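PDB 4EXO: methyl-accepting chemotaxis protein from Vibrio parahaemolyticus, which probably serves as a chemotaxis receptor whose periplasmic Cache (PAS-like) domain senses small molecules, a pyruvate being bound in its pocket. Local coordinates for residues Lys15-Ala20 with Thr140-Asp145. Sequence-based numbering, arbitrary orientation. Where two conformers were deposited one is given.
Sequences KKELKA and TGIYID
Leu18 of the long N-terminal helix lies over Gly141 and fills the dip between Thr140 and Ile142, a compact example of a helix packed on a β-sheet in which one leucine carries most of the contact from the helix side. Its CD2 branch does most of the touching: it rests on CA and C of Gly141, 3.6 Å from CA, at a residue whose side-chain position faces away from the helix. On one flank CD2 meets the methyl CG2 of Thr140 at 3.9 Å, and on the other it reaches CG1 of Ile142 at 3.7 Å. With CG anti to its own carbonyl carbon (chi1 -77°), Leu18 turns CG toward the strand.

Ile142 supplies the other large apolar surface. The extended chain beyond its CG1 (chi2 179°) carries CD1 past CG of Leu18 to within 3.7 Å of Glu17 OE1. That carboxylate oxygen merely brushes the methyl; its polar partner is Arg14, one turn earlier, in a salt bridge. Thr140 splits its branches: CG2 faces Leu18, while OG1 is hydrogen-bonded to the carbonyl oxygen of Tyr59.

Strand 136-143 is the middle one of the five-stranded antiparallel sheet and runs nearly antiparallel to the helix segment, at 150°, with the axes 8.9 Å apart. The long helix thus packs against the sheet of the Cache domain, whose Gly141 comes within about 7 Å of the bound pyruvic acid. Phe108 and Tyr127, from strands 108-115 and 120-131, also touch Leu18, while Met22 and Arg14 of helix 2-28 pack against Thr140 and Ile142.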
ATOM      1  N   LYS A  15     -11.253   7.259   4.603  1.00 27.04           N
ATOM      2  CA  LYS A  15     -11.926   6.036   4.159  1.00 26.86           C
ATOM      3  C   LYS A  15     -11.464   5.642   2.757  1.00 26.02           C
ATOM      4  O   LYS A  15     -11.262   4.456   2.458  1.00 24.89           O
ATOM      5  CB  LYS A  15     -13.451   6.186   4.238  1.00 27.54           C
ATOM      6  CG  LYS A  15     -13.930   6.377   5.674  1.00 28.49           C
ATOM      7  CD  LYS A  15     -15.375   6.791   5.750  1.00 34.41           C
ATOM      8  CE  LYS A  15     -16.305   5.651   5.387  1.00 34.45           C
ATOM      9  NZ  LYS A  15     -17.583   5.773   6.131  1.00 37.61           N
ATOM     10  N   LYS A  16     -11.274   6.644   1.900  1.00 25.41           N
ATOM     11  CA  LYS A  16     -10.731   6.392   0.558  1.00 24.99           C
ATOM     12  C   LYS A  16      -9.307   5.809   0.639  1.00 23.67           C
ATOM     13  O   LYS A  16      -8.955   4.858  -0.079  1.00 22.01           O
ATOM     14  CB  LYS A  16     -10.741   7.692  -0.253  1.00 25.83           C
ATOM     15  CG  LYS A  16     -10.516   7.494  -1.745  1.00 30.67           C
ATOM     16  CD  LYS A  16     -10.940   8.792  -2.520  1.00 38.59           C
ATOM     17  CE  LYS A  16     -10.909   8.600  -4.043  1.00 41.52           C
ATOM     18  NZ  LYS A  16      -9.511   8.364  -4.566  1.00 45.30           N
ATOM     19  N   GLU A  17      -8.490   6.376   1.524  1.00 23.32           N
ATOM     20  CA  GLU A  17      -7.116   5.892   1.750  1.00 23.72           C
ATOM     21  C   GLU A  17      -7.148   4.423   2.230  1.00 22.20           C
ATOM     22  O   GLU A  17      -6.383   3.581   1.757  1.00 21.26           O
ATOM     23  CB  GLU A  17      -6.419   6.759   2.816  1.00 24.62           C
ATOM     24  CG  GLU A  17      -6.031   8.173   2.347  1.00 31.98           C
ATOM     25  CD  GLU A  17      -5.781   9.178   3.483  1.00 40.62           C
ATOM     26  OE1 GLU A  17      -5.344   8.777   4.575  1.00 41.74           O
ATOM     27  OE2 GLU A  17      -6.025  10.404   3.282  1.00 47.42           O
ATOM     28  N   LEU A  18      -8.020   4.136   3.189  1.00 22.03           N
ATOM     29  CA  LEU A  18      -8.112   2.787   3.737  1.00 20.47           C
ATOM     30  C   LEU A  18      -8.427   1.766   2.644  1.00 20.22           C
ATOM     31  O   LEU A  18      -7.877   0.676   2.624  1.00 19.29           O
ATOM     32  CB  LEU A  18      -9.154   2.741   4.862  1.00 20.77           C
ATOM     33  CG  LEU A  18      -8.676   3.332   6.211  1.00 20.76           C
ATOM     34  CD1 LEU A  18      -9.866   3.494   7.106  1.00 21.82           C
ATOM     35  CD2 LEU A  18      -7.632   2.372   6.849  1.00 19.06           C
ATOM     36  N   LYS A  19      -9.345   2.097   1.751  1.00 19.69           N
ATOM     37  CA  LYS A  19      -9.660   1.176   0.640  1.00 20.26           C
ATOM     38  C   LYS A  19      -8.445   0.911  -0.265  1.00 19.17           C
ATOM     39  O   LYS A  19      -8.227  -0.213  -0.714  1.00 19.68           O
ATOM     40  CB  LYS A  19     -10.889   1.668  -0.145  1.00 21.36           C
ATOM     41  CG  LYS A  19     -12.181   1.496   0.704  1.00 26.10           C
ATOM     42  CD  LYS A  19     -13.442   1.823  -0.055  1.00 33.18           C
ATOM     43  CE  LYS A  19     -14.683   1.235   0.665  1.00 34.72           C
ATOM     44  NZ  LYS A  19     -15.048  -0.206   0.301  1.00 35.71           N
ATOM     45  N   ALA A  20      -7.650   1.941  -0.511  1.00 19.30           N
ATOM     46  CA  ALA A  20      -6.394   1.818  -1.276  1.00 18.80           C
ATOM     47  C   ALA A  20      -5.371   0.948  -0.557  1.00 17.97           C
ATOM     48  O   ALA A  20      -4.765   0.047  -1.151  1.00 19.16           O
ATOM     49  CB  ALA A  20      -5.776   3.222  -1.560  1.00 18.14           C
ATOM     50  N   THR A 140      -7.173  -3.165   8.523  1.00 18.20           N
ATOM     51  CA  THR A 140      -6.190  -2.176   8.905  1.00 18.87           C
ATOM     52  C   THR A 140      -7.000  -0.995   9.443  1.00 19.59           C
ATOM     53  O   THR A 140      -8.212  -1.129   9.695  1.00 18.97           O
ATOM     54  CB  THR A 140      -5.242  -1.773   7.714  1.00 19.88           C
ATOM     55  OG1 THR A 140      -4.279  -0.809   8.206  1.00 21.04           O
ATOM     56  CG2 THR A 140      -6.021  -1.124   6.568  1.00 20.65           C
ATOM     57  N   GLY A 141      -6.372   0.155   9.653  1.00 19.52           N
ATOM     58  CA  GLY A 141      -7.116   1.284  10.241  1.00 18.42           C
ATOM     59  C   GLY A 141      -6.295   2.550  10.277  1.00 19.52           C
ATOM     60  O   GLY A 141      -5.081   2.522  10.038  1.00 18.80           O
ATOM     61  N   ILE A 142      -6.975   3.668  10.524  1.00 19.35           N
ATOM     62  CA  ILE A 142      -6.317   4.965  10.746  0.50 19.71           C
ATOM     63  C   ILE A 142      -6.733   5.476  12.131  1.00 20.33           C
ATOM     64  O   ILE A 142      -7.893   5.288  12.537  1.00 19.57           O
ATOM     65  CB  ILE A 142      -6.698   5.963   9.632  0.50 19.20           C
ATOM     66  CG1 ILE A 142      -6.176   5.448   8.285  0.50 19.11           C
ATOM     67  CG2 ILE A 142      -6.169   7.361   9.911  0.50 19.00           C
ATOM     68  CD1 ILE A 142      -6.502   6.339   7.127  0.50 17.84           C
ATOM     69  N   TYR A 143      -5.822   6.121  12.855  1.00 20.74           N
ATOM     70  CA  TYR A 143      -6.176   6.611  14.202  1.00 23.10           C
ATOM     71  C   TYR A 143      -6.794   8.003  14.103  1.00 26.20           C
ATOM     72  O   TYR A 143      -6.362   8.822  13.308  1.00 26.57           O
ATOM     73  CB  TYR A 143      -4.963   6.550  15.147  1.00 22.45           C
ATOM     74  CG  TYR A 143      -4.622   5.090  15.447  1.00 22.14           C
ATOM     75  CD1 TYR A 143      -5.152   4.454  16.585  1.00 20.23           C
ATOM     76  CD2 TYR A 143      -3.832   4.336  14.584  1.00 20.37           C
ATOM     77  CE1 TYR A 143      -4.889   3.120  16.852  1.00 18.98           C
ATOM     78  CE2 TYR A 143      -3.562   2.991  14.842  1.00 19.39           C
ATOM     79  CZ  TYR A 143      -4.083   2.392  15.970  1.00 18.83           C
ATOM     80  OH  TYR A 143      -3.815   1.062  16.237  1.00 18.02           O
ATOM     81  N   ILE A 144      -7.847   8.257  14.857  1.00 29.85           N
ATOM     82  CA  ILE A 144      -8.579   9.509  14.661  1.00 34.11           C
ATOM     83  C   ILE A 144      -8.432  10.480  15.832  1.00 36.61           C
ATOM     84  O   ILE A 144      -9.077  11.542  15.844  1.00 37.72           O
ATOM     85  CB  ILE A 144     -10.068   9.282  14.311  1.00 34.18           C
ATOM     86  CG1 ILE A 144     -10.740   8.333  15.301  1.00 35.71           C
ATOM     87  CG2 ILE A 144     -10.218   8.696  12.891  1.00 36.26           C
ATOM     88  CD1 ILE A 144     -12.175   8.066  14.928  1.00 39.04           C
ATOM     89  N   ASP A 145      -7.580  10.132  16.795  1.00 38.84           N
ATOM     90  CA  ASP A 145      -7.334  11.015  17.951  1.00 42.43           C
ATOM     91  C   ASP A 145      -7.013  12.480  17.594  1.00 44.43           C
ATOM     92  O   ASP A 145      -7.340  13.378  18.382  1.00 45.71           O
ATOM     93  CB  ASP A 145      -6.360  10.425  19.003  1.00 42.05           C
ATOM     94  CG  ASP A 145      -5.103   9.771  18.398  1.00 44.34           C
ATOM     95  OD1 ASP A 145      -5.032   9.467  17.180  1.00 43.58           O
ATOM     96  OD2 ASP A 145      -4.163   9.535  19.188  1.00 46.91           O
TER